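Local coordinates for protein anopheles gambiae adenosine kinase (Anopheles gambiae, PDB 3LOO) that catalyses the ATP-dependent phosphorylation of adenosine to AMP and is here bound to P1,P4-di(adenosine-5') tetraphosphate, which joins two adenosines through four phosphates, at residues D49-P52 with N53-I56; Y66-I70 with E71-A75; P215-P218 with Q219-N223. All blocks are in the same frame, centred on the assembly; numbering follows the deposited sequence.

Overall arrangement
Contacts 1 and 2 both belong to the smaller part of this pfkB-family kinase, the five-stranded lid sheet with its helices, and follow each other in the chain with centres 18 Å apart. Contact 3 sits on the large α/β domain, 16 Å from contact 1 and 31 Å from contact 2, centre to centre. Lid and body touch, among other places, through Ala55 O of contact 1 and Phe216 CD2 of contact 3, 3.4 Å apart. The bound dinucleotide lies close to this junction: the side chain of Phe216 comes within about 4 Å of it and that of Asn53 within about 8 Å, whereas the Leu69 side chain, in contact 2 on helix 64-73, is about 12 Å away.

Contact 1 of 3, residues D49-P52 with N53-I56; sequences DMQP and NNAI
From Met50 to Ile56 the chain turns back on itself, with the bend carried by Asn53, whose backbone is left-handed helical, before it straightens into strand 54-57. Inside the bend the polar link between the two arms runs through one water, which accepts from Gln51 N at 2.9 Å and from Asn54 ND2 at the same distance. Asn54 reaches it with CG swung opposite its backbone N (chi1 -163°), which carries the amide back over the first arm. The same amide lies alongside the Gln51 side chain, both pointing the same way; ND2 rests 3.8 Å from Gln51 CG, and the two amide planes are 55° apart. Gln51 O approaches Asn54 CB to 3.7 Å, but its hydrogen-bond partner is Ser149 OG on the neighbouring strand. Farther along the two arms the contact turns apolar: the terminal CD1 of Ile56 meets Met50 CG at 3.9 Å, the two chains crossing at a slant. Buried Met50 also packs on Ser149 and Cys151, while Asp49, at the far end, pairs with Lys61. Taken together, this is a helix-to-strand connection: Asp49 is the C-prime residue of the Schellman motif that ends helix 42-47, and the bend delivers strand 54-57 to the edge of the lid sheet, parallel to strand 147-153.

Contact 2 of 3, residues Y66-I70 with E71-A75; sequences YQELI and EKYQA
Leu69, Tyr73 and Ala75 meet at the C-terminal end of helix 64-73, where Gln74, with positive phi, takes the chain out of the helix. Leu69 O holds the end together by accepting twice, from Tyr73 N at 3.2 Å and from Ala75 N at 3.1 Å, the donors coming from opposite faces of the carbonyl plane. Ala75 thereby folds back, and its CB touches Leu69 CB at 3.9 Å; both side chains rest on Ile36 of strand 33-39. One residue earlier, Lys72 N binds Glu68 O at 2.9 Å. The Glu68 side chain, extended with CG opposite its backbone N (chi1 -179°), runs beside both Lys72 and the Tyr73 ring, its carboxylate 33° from the ring plane. Glu68 OE2 meets the aliphatic CE of Lys72 at 3.7 Å but stays 5.1 Å from Lys72 NZ. Glu68 OE1 is taken by Lys47 and Tyr48 OH. On the solvent side Gln67 NE2 points at the Glu71 carboxylate, modelled at a doubtfully short 2.5 Å from OE2, with a weak second bond to OE1. The helix end thus relies on the shared carbonyl of Leu69, and the charge of Glu68 is probably offset mainly by Lys47, with Tyr48 OH adding a hydrogen bond.

Contact 3 of 3, residues P215-P218 with Q219-N223; sequences PFVP and QFYKN
Pro215 and Gln219 meet along the short helix 216-220, which follows strand 207-211 of the large α/β sheet and lines the dinucleotide pocket. Pro215 O takes a long, weak bond from Gln219 N, and the Gln219 side chain folds back over that carbonyl, bringing NE2 to 3.8 Å from Pro215 CB. Phe216 comes next. Its CB stands almost on the ring normal of Phe220, 4.0 Å from the centroid, in a CH-pi contact. Its CG sits between the backbone N and the carbonyl carbon (chi1 73°), which sets the ring obliquely beside that of Phe220, planes 46° apart, with Phe216 CD1 meeting Phe220 CD2 at 3.9 Å. Phe216 O accepts from Phe220 N at 2.8 Å, and the buried side chain also packs on Leu57 and Thr188. Val217 O receives Tyr221 N at 2.9 Å, while Val217 CG1 lies 4.3 Å from Tyr221 CD2. Tyr221 both leaves this helix and occupies the N-cap position of helix 222-228; its hydroxyl is hydrogen-bonded to Thr188 OG1. Pro218 ends the walk: its carbonyl O touches Lys222 CB, at the start of the next helix, at 3.5 Å.

Contact 1 of 3, residues D49-P52 with N53-I56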
loop_
_atom_site.group_PDB
_atom_site.type_symbol
_atom_site.label_atom_id
_atom_site.label_comp_id
_atom_site.label_asym_id
_atom_site.label_seq_id
_atom_site.Cartn_x
_atom_site.Cartn_y
_atom_site.Cartn_z
ATOM N N ASP A 49 8.140 -21.526 10.055
ATOM C CA ASP A 49 9.432 -20.945 9.687
ATOM C C ASP A 49 9.259 -19.463 9.427
ATOM O O ASP A 49 9.769 -18.942 8.440
ATOM C CB ASP A 49 10.010 -21.630 8.447
ATOM C CG ASP A 49 10.156 -23.114 8.628
ATOM O OD1 ASP A 49 10.447 -23.528 9.767
ATOM O OD2 ASP A 49 9.980 -23.860 7.644
ATOM N N MET A 50 8.528 -18.794 10.314
ATOM C CA MET A 50 8.308 -17.378 10.182
ATOM C C MET A 50 9.086 -16.653 11.249
ATOM O O MET A 50 9.259 -17.176 12.362
ATOM C CB MET A 50 6.814 -17.048 10.294
ATOM C CG MET A 50 6.025 -17.483 9.061
ATOM S SD MET A 50 4.258 -17.218 9.204
ATOM C CE MET A 50 4.135 -15.425 9.399
ATOM N N GLN A 51 9.538 -15.449 10.912
ATOM C CA GLN A 51 10.251 -14.594 11.849
ATOM C C GLN A 51 9.262 -13.638 12.471
ATOM O O GLN A 51 8.316 -13.223 11.812
ATOM C CB GLN A 51 11.301 -13.747 11.117
ATOM C CG GLN A 51 12.221 -14.507 10.174
ATOM C CD GLN A 51 13.038 -15.562 10.889
ATOM O OE1 GLN A 51 13.446 -15.378 12.044
ATOM N NE2 GLN A 51 13.276 -16.684 10.210
ATOM N N PRO A 52 9.499 -13.228 13.730
ATOM C CA PRO A 52 8.651 -12.119 14.199
ATOM C C PRO A 52 8.994 -10.873 13.376
ATOM O O PRO A 52 10.039 -10.853 12.714
ATOM C CB PRO A 52 9.059 -11.946 15.675
ATOM C CG PRO A 52 10.410 -12.629 15.806
ATOM C CD PRO A 52 10.458 -13.706 14.752
ATOM N N ASN A 53 8.121 -9.872 13.373
ATOM C CA ASN A 53 8.471 -8.571 12.795
ATOM C C ASN A 53 8.883 -8.655 11.300
ATOM O O ASN A 53 9.903 -8.114 10.906
ATOM C CB ASN A 53 9.589 -7.956 13.654
ATOM C CG ASN A 53 9.711 -6.455 13.496
ATOM O OD1 ASN A 53 8.719 -5.724 13.531
ATOM N ND2 ASN A 53 10.956 -5.974 13.374
ATOM N N ASN A 54 8.100 -9.347 10.475
ATOM C CA ASN A 54 8.482 -9.621 9.093
ATOM C C ASN A 54 7.243 -9.760 8.183
ATOM O O ASN A 54 6.138 -9.974 8.683
ATOM C CB ASN A 54 9.270 -10.937 9.072
ATOM C CG ASN A 54 10.080 -11.138 7.800
ATOM O OD1 ASN A 54 10.375 -10.186 7.074
ATOM N ND2 ASN A 54 10.455 -12.399 7.527
ATOM N N ALA A 55 7.435 -9.651 6.863
ATOM C CA ALA A 55 6.366 -9.870 5.888
ATOM C C ALA A 55 6.892 -10.740 4.779
ATOM O O ALA A 55 7.954 -10.455 4.224
ATOM C CB ALA A 55 5.872 -8.539 5.315
ATOM N N ILE A 56 6.146 -11.782 4.432
ATOM C CA ILE A 56 6.567 -12.733 3.422
ATOM C C ILE A 56 5.408 -13.076 2.532
ATOM O O ILE A 56 4.247 -12.776 2.851
ATOM C CB ILE A 56 7.146 -14.063 4.044
ATOM C CG1 ILE A 56 6.023 -14.855 4.770
ATOM C CG2 ILE A 56 8.371 -13.763 4.967
ATOM C CD1 ILE A 56 6.401 -16.246 5.336
HETATM O O HOH W 1 8.826 -14.702 8.238
#

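Contact 2 of 3, residues Y66-I70 with E71-A75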
loop_
_atom_site.group_PDB
_atom_site.type_symbol
_atom_site.label_atom_id
_atom_site.label_comp_id
_atom_site.label_asym_id
_atom_site.label_seq_id
_atom_site.Cartn_x
_atom_site.Cartn_y
_atom_site.Cartn_z
ATOM N N TYR A 66 -3.574 -20.991 7.404
ATOM C CA TYR A 66 -4.828 -20.196 7.311
ATOM C C TYR A 66 -6.014 -20.882 8.054
ATOM O O TYR A 66 -6.622 -20.291 8.972
ATOM C CB TYR A 66 -5.125 -19.820 5.838
ATOM C CG TYR A 66 -3.966 -18.999 5.262
ATOM C CD1 TYR A 66 -3.812 -17.654 5.602
ATOM C CD2 TYR A 66 -2.982 -19.598 4.476
ATOM C CE1 TYR A 66 -2.745 -16.905 5.109
ATOM C CE2 TYR A 66 -1.908 -18.867 3.991
ATOM C CZ TYR A 66 -1.798 -17.524 4.312
ATOM O OH TYR A 66 -0.752 -16.792 3.862
ATOM N N GLN A 67 -6.281 -22.147 7.731
ATOM C CA GLN A 67 -7.348 -22.890 8.421
ATOM C C GLN A 67 -7.059 -23.032 9.918
ATOM O O GLN A 67 -7.986 -22.957 10.747
ATOM C CB GLN A 67 -7.526 -24.270 7.802
ATOM C CG GLN A 67 -8.658 -25.083 8.398
ATOM C CD GLN A 67 -8.656 -26.542 7.955
ATOM O OE1 GLN A 67 -8.024 -26.910 6.960
ATOM N NE2 GLN A 67 -9.379 -27.382 8.690
ATOM N N GLU A 68 -5.782 -23.238 10.264
ATOM C CA GLU A 68 -5.382 -23.352 11.648
ATOM C C GLU A 68 -5.654 -22.067 12.421
ATOM O O GLU A 68 -6.124 -22.116 13.573
ATOM C CB GLU A 68 -3.913 -23.765 11.739
ATOM C CG GLU A 68 -3.399 -23.924 13.147
ATOM C CD GLU A 68 -2.017 -24.569 13.227
ATOM O OE1 GLU A 68 -1.408 -24.960 12.187
ATOM O OE2 GLU A 68 -1.539 -24.672 14.359
ATOM N N LEU A 69 -5.368 -20.914 11.793
ATOM C CA LEU A 69 -5.701 -19.615 12.391
ATOM C C LEU A 69 -7.222 -19.486 12.602
ATOM O O LEU A 69 -7.670 -19.044 13.652
ATOM C CB LEU A 69 -5.211 -18.423 11.532
ATOM C CG LEU A 69 -3.705 -18.241 11.339
ATOM C CD1 LEU A 69 -3.435 -17.080 10.375
ATOM C CD2 LEU A 69 -3.005 -18.023 12.669
ATOM N N ILE A 70 -7.994 -19.868 11.596
ATOM C CA ILE A 70 -9.441 -19.749 11.678
ATOM C C ILE A 70 -9.963 -20.701 12.772
ATOM O O ILE A 70 -10.596 -20.255 13.711
ATOM C CB ILE A 70 -10.098 -20.034 10.310
ATOM C CG1 ILE A 70 -9.703 -18.971 9.282
ATOM C CG2 ILE A 70 -11.641 -20.155 10.432
ATOM C CD1 ILE A 70 -9.680 -19.532 7.839
ATOM N N GLU A 71 -9.612 -21.983 12.675
ATOM C CA GLU A 71 -10.174 -23.036 13.536
ATOM C C GLU A 71 -9.667 -23.055 14.966
ATOM O O GLU A 71 -10.419 -23.349 15.872
ATOM C CB GLU A 71 -9.962 -24.421 12.912
ATOM C CG GLU A 71 -10.972 -24.759 11.833
ATOM C CD GLU A 71 -10.606 -26.018 11.060
ATOM O OE1 GLU A 71 -9.722 -26.780 11.528
ATOM O OE2 GLU A 71 -11.179 -26.241 9.958
ATOM N N LYS A 72 -8.400 -22.755 15.182
ATOM C CA LYS A 72 -7.806 -22.956 16.482
ATOM C C LYS A 72 -7.349 -21.657 17.147
ATOM O O LYS A 72 -7.106 -21.624 18.343
ATOM C CB LYS A 72 -6.680 -24.017 16.341
ATOM C CG LYS A 72 -5.423 -23.866 17.207
ATOM C CD LYS A 72 -4.500 -25.079 17.044
ATOM C CE LYS A 72 -3.136 -24.876 17.712
ATOM N NZ LYS A 72 -3.250 -24.405 19.136
ATOM N N TYR A 73 -7.224 -20.574 16.391
ATOM C CA TYR A 73 -6.841 -19.305 17.021
ATOM C C TYR A 73 -7.909 -18.233 16.976
ATOM O O TYR A 73 -7.646 -17.089 17.347
ATOM C CB TYR A 73 -5.510 -18.764 16.484
ATOM C CG TYR A 73 -4.311 -19.596 16.885
ATOM C CD1 TYR A 73 -3.580 -19.292 18.031
ATOM C CD2 TYR A 73 -3.918 -20.681 16.120
ATOM C CE1 TYR A 73 -2.472 -20.053 18.402
ATOM C CE2 TYR A 73 -2.820 -21.443 16.473
ATOM C CZ TYR A 73 -2.103 -21.124 17.609
ATOM O OH TYR A 73 -1.018 -21.899 17.937
ATOM N N GLN A 74 -9.110 -18.604 16.539
ATOM C CA GLN A 74 -10.262 -17.698 16.594
ATOM C C GLN A 74 -9.934 -16.445 15.792
ATOM O O GLN A 74 -10.085 -15.352 16.295
ATOM C CB GLN A 74 -10.566 -17.304 18.061
ATOM C CG GLN A 74 -11.034 -18.456 18.974
ATOM C CD GLN A 74 -11.992 -19.392 18.244
ATOM O OE1 GLN A 74 -11.565 -20.257 17.464
ATOM N NE2 GLN A 74 -13.289 -19.210 18.473
ATOM N N ALA A 75 -9.409 -16.616 14.578
ATOM C CA ALA A 75 -8.911 -15.472 13.803
ATOM C C ALA A 75 -10.057 -14.597 13.298
ATOM O O ALA A 75 -11.169 -15.074 13.067
ATOM C CB ALA A 75 -8.024 -15.926 12.650
#

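Contact 3 of 3, residues P215-P218 with Q219-N223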
loop_
_atom_site.group_PDB
_atom_site.type_symbol
_atom_site.label_atom_id
_atom_site.label_comp_id
_atom_site.label_asym_id
_atom_site.label_seq_id
_atom_site.Cartn_x
_atom_site.Cartn_y
_atom_site.Cartn_z
ATOM N N PRO A 215 10.425 -5.129 2.971
ATOM C CA PRO A 215 11.829 -5.385 2.611
ATOM C C PRO A 215 12.012 -6.309 1.432
ATOM O O PRO A 215 12.950 -6.111 0.654
ATOM C CB PRO A 215 12.407 -5.998 3.900
ATOM C CG PRO A 215 11.690 -5.194 4.933
ATOM C CD PRO A 215 10.244 -5.169 4.434
ATOM N N PHE A 216 11.122 -7.280 1.249
ATOM C CA PHE A 216 11.324 -8.210 0.136
ATOM C C PHE A 216 11.147 -7.583 -1.205
ATOM O O PHE A 216 11.570 -8.150 -2.207
ATOM C CB PHE A 216 10.467 -9.500 0.231
ATOM C CG PHE A 216 9.000 -9.324 -0.058
ATOM C CD1 PHE A 216 8.508 -9.294 -1.359
ATOM C CD2 PHE A 216 8.079 -9.306 0.993
ATOM C CE1 PHE A 216 7.113 -9.174 -1.624
ATOM C CE2 PHE A 216 6.672 -9.196 0.723
ATOM C CZ PHE A 216 6.209 -9.135 -0.573
ATOM N N VAL A 217 10.479 -6.430 -1.271
ATOM C CA VAL A 217 10.295 -5.837 -2.581
ATOM C C VAL A 217 11.630 -5.398 -3.268
ATOM O O VAL A 217 11.916 -5.825 -4.378
ATOM C CB VAL A 217 9.188 -4.717 -2.564
ATOM C CG1 VAL A 217 9.255 -3.929 -3.856
ATOM C CG2 VAL A 217 7.777 -5.385 -2.325
ATOM N N PRO A 218 12.446 -4.549 -2.606
ATOM C CA PRO A 218 13.759 -4.254 -3.238
ATOM C C PRO A 218 14.732 -5.459 -3.286
ATOM O O PRO A 218 15.576 -5.553 -4.217
ATOM C CB PRO A 218 14.349 -3.146 -2.341
ATOM C CG PRO A 218 13.609 -3.247 -1.007
ATOM C CD PRO A 218 12.217 -3.772 -1.365
ATOM N N GLN A 219 14.593 -6.376 -2.318
ATOM C CA GLN A 219 15.381 -7.593 -2.303
ATOM C C GLN A 219 15.040 -8.515 -3.457
ATOM O O GLN A 219 15.928 -9.186 -3.954
ATOM C CB GLN A 219 15.197 -8.353 -0.996
ATOM C CG GLN A 219 15.904 -7.680 0.133
ATOM C CD GLN A 219 15.333 -8.042 1.474
ATOM O OE1 GLN A 219 14.523 -8.972 1.577
ATOM N NE2 GLN A 219 15.730 -7.298 2.518
ATOM N N PHE A 220 13.760 -8.591 -3.848
ATOM C CA PHE A 220 13.325 -9.542 -4.894
ATOM C C PHE A 220 13.278 -8.933 -6.306
ATOM O O PHE A 220 13.395 -9.641 -7.313
ATOM C CB PHE A 220 11.910 -10.054 -4.590
ATOM C CG PHE A 220 11.819 -11.144 -3.517
ATOM C CD1 PHE A 220 12.881 -11.446 -2.649
ATOM C CD2 PHE A 220 10.619 -11.823 -3.352
ATOM C CE1 PHE A 220 12.748 -12.423 -1.641
ATOM C CE2 PHE A 220 10.466 -12.803 -2.318
ATOM C CZ PHE A 220 11.546 -13.105 -1.469
ATOM N N TYR A 221 13.045 -7.623 -6.393
ATOM C CA TYR A 221 12.737 -7.014 -7.699
ATOM C C TYR A 221 13.551 -5.728 -7.868
ATOM O O TYR A 221 13.010 -4.637 -8.174
ATOM C CB TYR A 221 11.223 -6.721 -7.818
ATOM C CG TYR A 221 10.321 -7.780 -7.267
ATOM C CD1 TYR A 221 10.203 -9.044 -7.883
ATOM C CD2 TYR A 221 9.524 -7.510 -6.137
ATOM C CE1 TYR A 221 9.347 -10.034 -7.360
ATOM C CE2 TYR A 221 8.651 -8.457 -5.651
ATOM C CZ TYR A 221 8.581 -9.717 -6.239
ATOM O OH TYR A 221 7.718 -10.635 -5.692
ATOM N N LYS A 222 14.858 -5.844 -7.637
ATOM C CA LYS A 222 15.707 -4.659 -7.613
ATOM C C LYS A 222 15.688 -3.940 -8.959
ATOM O O LYS A 222 15.551 -2.703 -9.015
ATOM C CB LYS A 222 17.145 -5.016 -7.249
ATOM C CG LYS A 222 17.977 -3.801 -6.971
ATOM C CD LYS A 222 19.156 -3.755 -7.898
ATOM C CE LYS A 222 19.892 -2.439 -7.762
ATOM N NZ LYS A 222 21.352 -2.647 -7.825
ATOM N N ASN A 223 15.857 -4.694 -10.039
ATOM C CA ASN A 223 15.879 -4.084 -11.353
ATOM C C ASN A 223 14.529 -3.456 -11.795
ATOM O O ASN A 223 14.521 -2.415 -12.459
ATOM C CB ASN A 223 16.462 -5.037 -12.404
ATOM C CG ASN A 223 17.984 -5.241 -12.217
ATOM O OD1 ASN A 223 18.683 -4.372 -11.698
ATOM N ND2 ASN A 223 18.476 -6.387 -12.628
#